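Local coordinates for protein cellulase (Xanthomonas axonopodis pv. citri, PDB 4W7W) that probably hydrolyses the beta-1,4-glucosidic bonds of cellulose as a glycoside hydrolase family 5 cellulase, and binds cellopentaose, at residues L130-D144 and G169-N181. Residues are numbered along the deposited sequence; the frame is centred on the assembly and turned at random. Where two conformers were deposited one is given.
Sequences LADLWRRLALEFKDD and GTITAIRKTGAKN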
loop_
_atom_site.group_PDB
_atom_site.type_symbol
_atom_site.label_atom_id
_atom_site.label_comp_id
_atom_site.label_asym_id
_atom_site.label_seq_id
_atom_site.Cartn_x
_atom_site.Cartn_y
_atom_site.Cartn_z
ATOM N N LEU A 130 -8.514 -14.282 6.481
ATOM C CA LEU A 130 -8.030 -12.897 6.398
ATOM C C LEU A 130 -8.707 -12.012 7.433
ATOM O O LEU A 130 -8.079 -11.139 8.035
ATOM C CB LEU A 130 -8.252 -12.336 5.008
ATOM C CG LEU A 130 -7.773 -10.890 4.815
ATOM C CD1 LEU A 130 -6.282 -10.759 5.056
ATOM C CD2 LEU A 130 -8.144 -10.404 3.420
ATOM N N ALA A 131 -9.996 -12.264 7.676
ATOM C CA ALA A 131 -10.717 -11.508 8.703
ATOM C C ALA A 131 -10.117 -11.778 10.088
ATOM O O ALA A 131 -10.034 -10.877 10.913
ATOM C CB ALA A 131 -12.207 -11.807 8.657
ATOM N N ASP A 132 -9.717 -13.020 10.352
ATOM C CA ASP A 132 -9.086 -13.342 11.629
ATOM C C ASP A 132 -7.759 -12.613 11.808
ATOM O O ASP A 132 -7.471 -12.065 12.881
ATOM C CB ASP A 132 -8.887 -14.849 11.787
ATOM C CG ASP A 132 -8.257 -15.198 13.115
ATOM O OD1 ASP A 132 -8.997 -15.199 14.132
ATOM O OD2 ASP A 132 -7.048 -15.471 13.159
ATOM N N LEU A 133 -6.946 -12.596 10.754
ATOM C CA LEU A 133 -5.694 -11.864 10.784
ATOM C C LEU A 133 -5.958 -10.409 11.180
ATOM O O LEU A 133 -5.321 -9.868 12.093
ATOM C CB LEU A 133 -5.011 -11.971 9.421
ATOM C CG LEU A 133 -3.710 -11.199 9.179
ATOM C CD1 LEU A 133 -3.910 -9.703 8.970
ATOM C CD2 LEU A 133 -2.684 -11.475 10.274
ATOM N N TRP A 134 -6.903 -9.768 10.487
ATOM C CA TRP A 134 -7.140 -8.362 10.740
ATOM C C TRP A 134 -7.837 -8.082 12.053
ATOM O O TRP A 134 -7.612 -7.046 12.654
ATOM C CB TRP A 134 -7.845 -7.705 9.542
ATOM C CG TRP A 134 -6.861 -7.308 8.480
ATOM C CD1 TRP A 134 -6.681 -7.867 7.257
ATOM C CD2 TRP A 134 -5.843 -6.322 8.631
ATOM N NE1 TRP A 134 -5.625 -7.269 6.618
ATOM C CE2 TRP A 134 -5.093 -6.317 7.449
ATOM C CE3 TRP A 134 -5.498 -5.436 9.653
ATOM C CZ2 TRP A 134 -4.023 -5.455 7.256
ATOM C CZ3 TRP A 134 -4.430 -4.589 9.465
ATOM C CH2 TRP A 134 -3.705 -4.592 8.286
ATOM N N ARG A 135 -8.680 -9.001 12.525
ATOM C CA ARG A 135 -9.197 -8.907 13.891
ATOM C C ARG A 135 -8.036 -8.791 14.886
ATOM O O ARG A 135 -8.021 -7.917 15.764
ATOM C CB ARG A 135 -10.047 -10.129 14.231
ATOM C CG ARG A 135 -10.527 -10.179 15.674
ATOM C CD ARG A 135 -11.329 -11.438 15.988
ATOM N NE ARG A 135 -10.476 -12.615 15.971
ATOM C CZ ARG A 135 -9.714 -13.015 16.983
ATOM N NH1 ARG A 135 -9.716 -12.348 18.123
ATOM N NH2 ARG A 135 -8.922 -14.074 16.824
ATOM N N ARG A 136 -7.074 -9.682 14.732
ATOM C CA ARG A 136 -5.948 -9.731 15.655
ATOM C C ARG A 136 -5.092 -8.472 15.562
ATOM O O ARG A 136 -4.689 -7.927 16.589
ATOM C CB ARG A 136 -5.133 -10.979 15.399
ATOM C CG ARG A 136 -5.869 -12.258 15.743
ATOM C CD ARG A 136 -5.083 -13.467 15.315
ATOM N NE ARG A 136 -5.749 -14.747 15.544
ATOM C CZ ARG A 136 -5.681 -15.421 16.680
ATOM N NH1 ARG A 136 -5.100 -14.889 17.739
ATOM N NH2 ARG A 136 -6.249 -16.607 16.774
ATOM N N LEU A 137 -4.780 -8.011 14.355
ATOM C CA LEU A 137 -4.013 -6.779 14.221
ATOM C C LEU A 137 -4.786 -5.583 14.744
ATOM O O LEU A 137 -4.215 -4.712 15.405
ATOM C CB LEU A 137 -3.545 -6.528 12.791
ATOM C CG LEU A 137 -2.489 -7.498 12.269
ATOM C CD1 LEU A 137 -2.142 -7.137 10.832
ATOM C CD2 LEU A 137 -1.238 -7.493 13.118
ATOM N N ALA A 138 -6.098 -5.540 14.494
ATOM C CA ALA A 138 -6.905 -4.442 15.000
ATOM C C ALA A 138 -6.910 -4.415 16.535
ATOM O O ALA A 138 -6.875 -3.348 17.141
ATOM C CB ALA A 138 -8.314 -4.538 14.462
ATOM N N LEU A 139 -6.962 -5.582 17.174
ATOM C CA LEU A 139 -6.888 -5.623 18.634
ATOM C C LEU A 139 -5.571 -5.058 19.140
ATOM O O LEU A 139 -5.544 -4.431 20.195
ATOM C CB LEU A 139 -7.100 -7.045 19.152
ATOM C CG LEU A 139 -8.542 -7.552 19.062
ATOM C CD1 LEU A 139 -8.604 -9.057 19.277
ATOM C CD2 LEU A 139 -9.467 -6.851 20.043
ATOM N N GLU A 140 -4.492 -5.268 18.396
ATOM C CA GLU A 140 -3.189 -4.752 18.801
ATOM C C GLU A 140 -3.059 -3.244 18.636
ATOM O O GLU A 140 -2.391 -2.591 19.427
ATOM C CB GLU A 140 -2.067 -5.405 18.010
ATOM C CG GLU A 140 -1.913 -6.883 18.203
ATOM C CD GLU A 140 -1.507 -7.269 19.600
ATOM O OE1 GLU A 140 -0.885 -6.447 20.341
ATOM O OE2 GLU A 140 -1.806 -8.438 19.951
ATOM N N PHE A 141 -3.666 -2.695 17.582
ATOM C CA PHE A 141 -3.386 -1.324 17.146
ATOM C C PHE A 141 -4.589 -0.393 17.216
ATOM O O PHE A 141 -4.494 0.762 16.800
ATOM C CB PHE A 141 -2.785 -1.342 15.733
ATOM C CG PHE A 141 -1.442 -2.007 15.686
ATOM C CD1 PHE A 141 -0.336 -1.437 16.319
ATOM C CD2 PHE A 141 -1.285 -3.238 15.079
ATOM C CE1 PHE A 141 0.884 -2.075 16.326
ATOM C CE2 PHE A 141 -0.052 -3.881 15.065
ATOM C CZ PHE A 141 1.034 -3.286 15.680
ATOM N N LYS A 142 -5.697 -0.858 17.779
ATOM C CA LYS A 142 -6.903 -0.034 17.797
ATOM C C LYS A 142 -6.706 1.287 18.520
ATOM O O LYS A 142 -7.304 2.283 18.126
ATOM C CB LYS A 142 -8.105 -0.776 18.354
ATOM C CG LYS A 142 -7.884 -1.350 19.720
ATOM C CD LYS A 142 -9.148 -2.038 20.218
ATOM C CE LYS A 142 -10.180 -1.029 20.679
ATOM N NZ LYS A 142 -9.856 -0.501 22.027
ATOM N N ASP A 143 -5.860 1.314 19.541
ATOM C CA ASP A 143 -5.605 2.555 20.265
ATOM C C ASP A 143 -4.386 3.344 19.772
ATOM O O ASP A 143 -3.907 4.238 20.467
ATOM C CB ASP A 143 -5.520 2.253 21.762
ATOM C CG ASP A 143 -6.773 1.564 22.289
ATOM O OD1 ASP A 143 -7.887 1.928 21.854
ATOM O OD2 ASP A 143 -6.645 0.657 23.135
ATOM N N ASP A 144 -3.932 3.055 18.551
ATOM C CA ASP A 144 -2.827 3.776 17.920
ATOM C C ASP A 144 -3.351 4.635 16.717
ATOM O O ASP A 144 -3.539 4.121 15.622
ATOM C CB ASP A 144 -1.731 2.769 17.507
ATOM C CG ASP A 144 -1.109 1.984 18.710
ATOM O OD1 ASP A 144 -0.643 2.594 19.693
ATOM O OD2 ASP A 144 -1.045 0.732 18.666
ATOM N N GLY A 169 -15.809 -8.767 4.807
ATOM C CA GLY A 169 -15.628 -9.549 6.022
ATOM C C GLY A 169 -14.491 -9.006 6.868
ATOM O O GLY A 169 -14.559 -9.000 8.096
ATOM N N THR A 170 -13.448 -8.539 6.214
ATOM C CA THR A 170 -12.306 -7.995 6.915
ATOM C C THR A 170 -12.622 -6.650 7.579
ATOM O O THR A 170 -12.261 -6.421 8.736
ATOM C CB THR A 170 -11.157 -7.870 5.919
ATOM O OG1 THR A 170 -10.819 -9.168 5.424
ATOM C CG2 THR A 170 -9.934 -7.302 6.580
ATOM N N ILE A 171 -13.287 -5.760 6.850
ATOM C CA ILE A 171 -13.726 -4.479 7.413
ATOM C C ILE A 171 -14.599 -4.724 8.638
ATOM O O ILE A 171 -14.403 -4.129 9.698
ATOM C CB ILE A 171 -14.477 -3.660 6.355
ATOM C CG1 ILE A 171 -13.520 -3.193 5.251
ATOM C CG2 ILE A 171 -15.200 -2.491 6.981
ATOM C CD1 ILE A 171 -14.248 -2.800 3.982
ATOM N N THR A 172 -15.553 -5.628 8.510
ATOM C CA THR A 172 -16.458 -5.945 9.602
ATOM C C THR A 172 -15.676 -6.439 10.811
ATOM O O THR A 172 -15.937 -6.024 11.944
ATOM C CB THR A 172 -17.513 -6.947 9.128
ATOM O OG1 THR A 172 -18.321 -6.279 8.155
ATOM C CG2 THR A 172 -18.357 -7.486 10.274
ATOM N N ALA A 173 -14.745 -7.356 10.578
ATOM C CA ALA A 173 -13.933 -7.910 11.661
ATOM C C ALA A 173 -13.162 -6.814 12.389
ATOM O O ALA A 173 -13.072 -6.805 13.626
ATOM C CB ALA A 173 -12.997 -8.980 11.139
ATOM N N ILE A 174 -12.581 -5.895 11.640
ATOM C CA ILE A 174 -11.833 -4.805 12.245
ATOM C C ILE A 174 -12.773 -3.949 13.090
ATOM O O ILE A 174 -12.459 -3.615 14.229
ATOM C CB ILE A 174 -11.130 -3.959 11.168
ATOM C CG1 ILE A 174 -9.978 -4.775 10.541
ATOM C CG2 ILE A 174 -10.639 -2.626 11.734
ATOM C CD1 ILE A 174 -9.451 -4.205 9.230
ATOM N N ARG A 175 -13.927 -3.582 12.548
ATOM C CA ARG A 175 -14.809 -2.685 13.291
ATOM C C ARG A 175 -15.410 -3.324 14.533
ATOM O O ARG A 175 -15.663 -2.634 15.509
ATOM C CB ARG A 175 -15.870 -2.096 12.368
ATOM C CG ARG A 175 -15.311 -1.262 11.225
ATOM C CD ARG A 175 -14.452 -0.120 11.737
ATOM N NE ARG A 175 -14.046 0.737 10.635
ATOM C CZ ARG A 175 -12.879 1.362 10.528
ATOM N NH1 ARG A 175 -11.959 1.270 11.474
ATOM N NH2 ARG A 175 -12.645 2.054 9.436
ATOM N N LYS A 176 -15.607 -4.644 14.512
ATOM C CA LYS A 176 -16.119 -5.346 15.683
ATOM C C LYS A 176 -15.192 -5.186 16.889
ATOM O O LYS A 176 -15.659 -5.294 18.012
ATOM C CB LYS A 176 -16.307 -6.833 15.387
ATOM C CG LYS A 176 -17.542 -7.154 14.568
ATOM C CD LYS A 176 -17.582 -8.614 14.181
ATOM C CE LYS A 176 -18.897 -8.981 13.504
ATOM N NZ LYS A 176 -18.834 -10.328 12.910
ATOM N N THR A 177 -13.895 -4.946 16.668
ATOM C CA THR A 177 -12.966 -4.774 17.781
ATOM C C THR A 177 -13.087 -3.410 18.440
ATOM O O THR A 177 -12.497 -3.190 19.501
ATOM C CB THR A 177 -11.500 -4.928 17.356
ATOM O OG1 THR A 177 -11.113 -3.809 16.542
ATOM C CG2 THR A 177 -11.263 -6.229 16.624
ATOM N N GLY A 178 -13.823 -2.493 17.815
ATOM C CA GLY A 178 -13.873 -1.100 18.262
ATOM C C GLY A 178 -12.865 -0.194 17.579
ATOM O O GLY A 178 -12.888 1.028 17.782
ATOM N N ALA A 179 -11.980 -0.771 16.767
ATOM C CA ALA A 179 -10.974 0.025 16.069
ATOM C C ALA A 179 -11.630 1.025 15.134
ATOM O O ALA A 179 -12.507 0.671 14.333
ATOM C CB ALA A 179 -10.055 -0.888 15.285
ATOM N N LYS A 180 -11.156 2.275 15.208
ATOM C CA LYS A 180 -11.657 3.366 14.377
ATOM C C LYS A 180 -10.655 3.783 13.304
ATOM O O LYS A 180 -10.886 4.738 12.574
ATOM C CB LYS A 180 -12.021 4.562 15.252
ATOM C CG LYS A 180 -13.114 4.271 16.262
ATOM C CD LYS A 180 -13.445 5.487 17.113
ATOM C CE LYS A 180 -14.638 5.233 18.028
ATOM N NZ LYS A 180 -14.785 6.297 19.057
ATOM N N ASN A 181 -9.556 3.044 13.189
ATOM C CA ASN A 181 -8.463 3.405 12.311
ATOM C C ASN A 181 -8.904 3.445 10.855
ATOM O O ASN A 181 -9.828 2.749 10.446
ATOM C CB ASN A 181 -7.340 2.374 12.417
ATOM C CG ASN A 181 -6.897 2.095 13.842
ATOM O OD1 ASN A 181 -7.685 1.619 14.656
ATOM N ND2 ASN A 181 -5.634 2.350 14.144
HETATM O O HOH W 1 -9.638 3.150 17.315
#
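I174 runs its CG1 and CD1 alongside the root of the W134 side chain, W134 CB lying 3.8 Å from I174 CG1. From the N-terminal side T170, in the conformer modelled here, brings CG2 to W134 CD1 at 3.4 Å, its OG1 bonding back to A166 O. W134 NE1 is taken by L151 O. Two alanines let the backbones close up, A131 CB meeting A173 CB at 3.8 Å; the axes of 130-141 and 169-176 approach to 8.1 Å at a crossing angle of -29°. Further along, T177 wedges among R135, A138 and L139. Its chi1 of 70° sets OG1 over its own backbone, donating to I174 O and accepting from A179 N in an ST turn, and turns CG2 onto L139. K142 lays CB against A179 CB and CE over T177 O, its NZ salt-bridged to D143 OD1. At the polar edge N181 ND2 donates to F141 O (3.3 Å) from above the carbonyl plane, across from D144 N on the other face; ND2 also bonds V147 O. A water links K142 O to K180 N. Helices 127-141 and 160-176 are consecutive outer helices of the (β/α)8 barrel, with W134, F141 and I174 packed inward on F149 of the intervening strand 147-150.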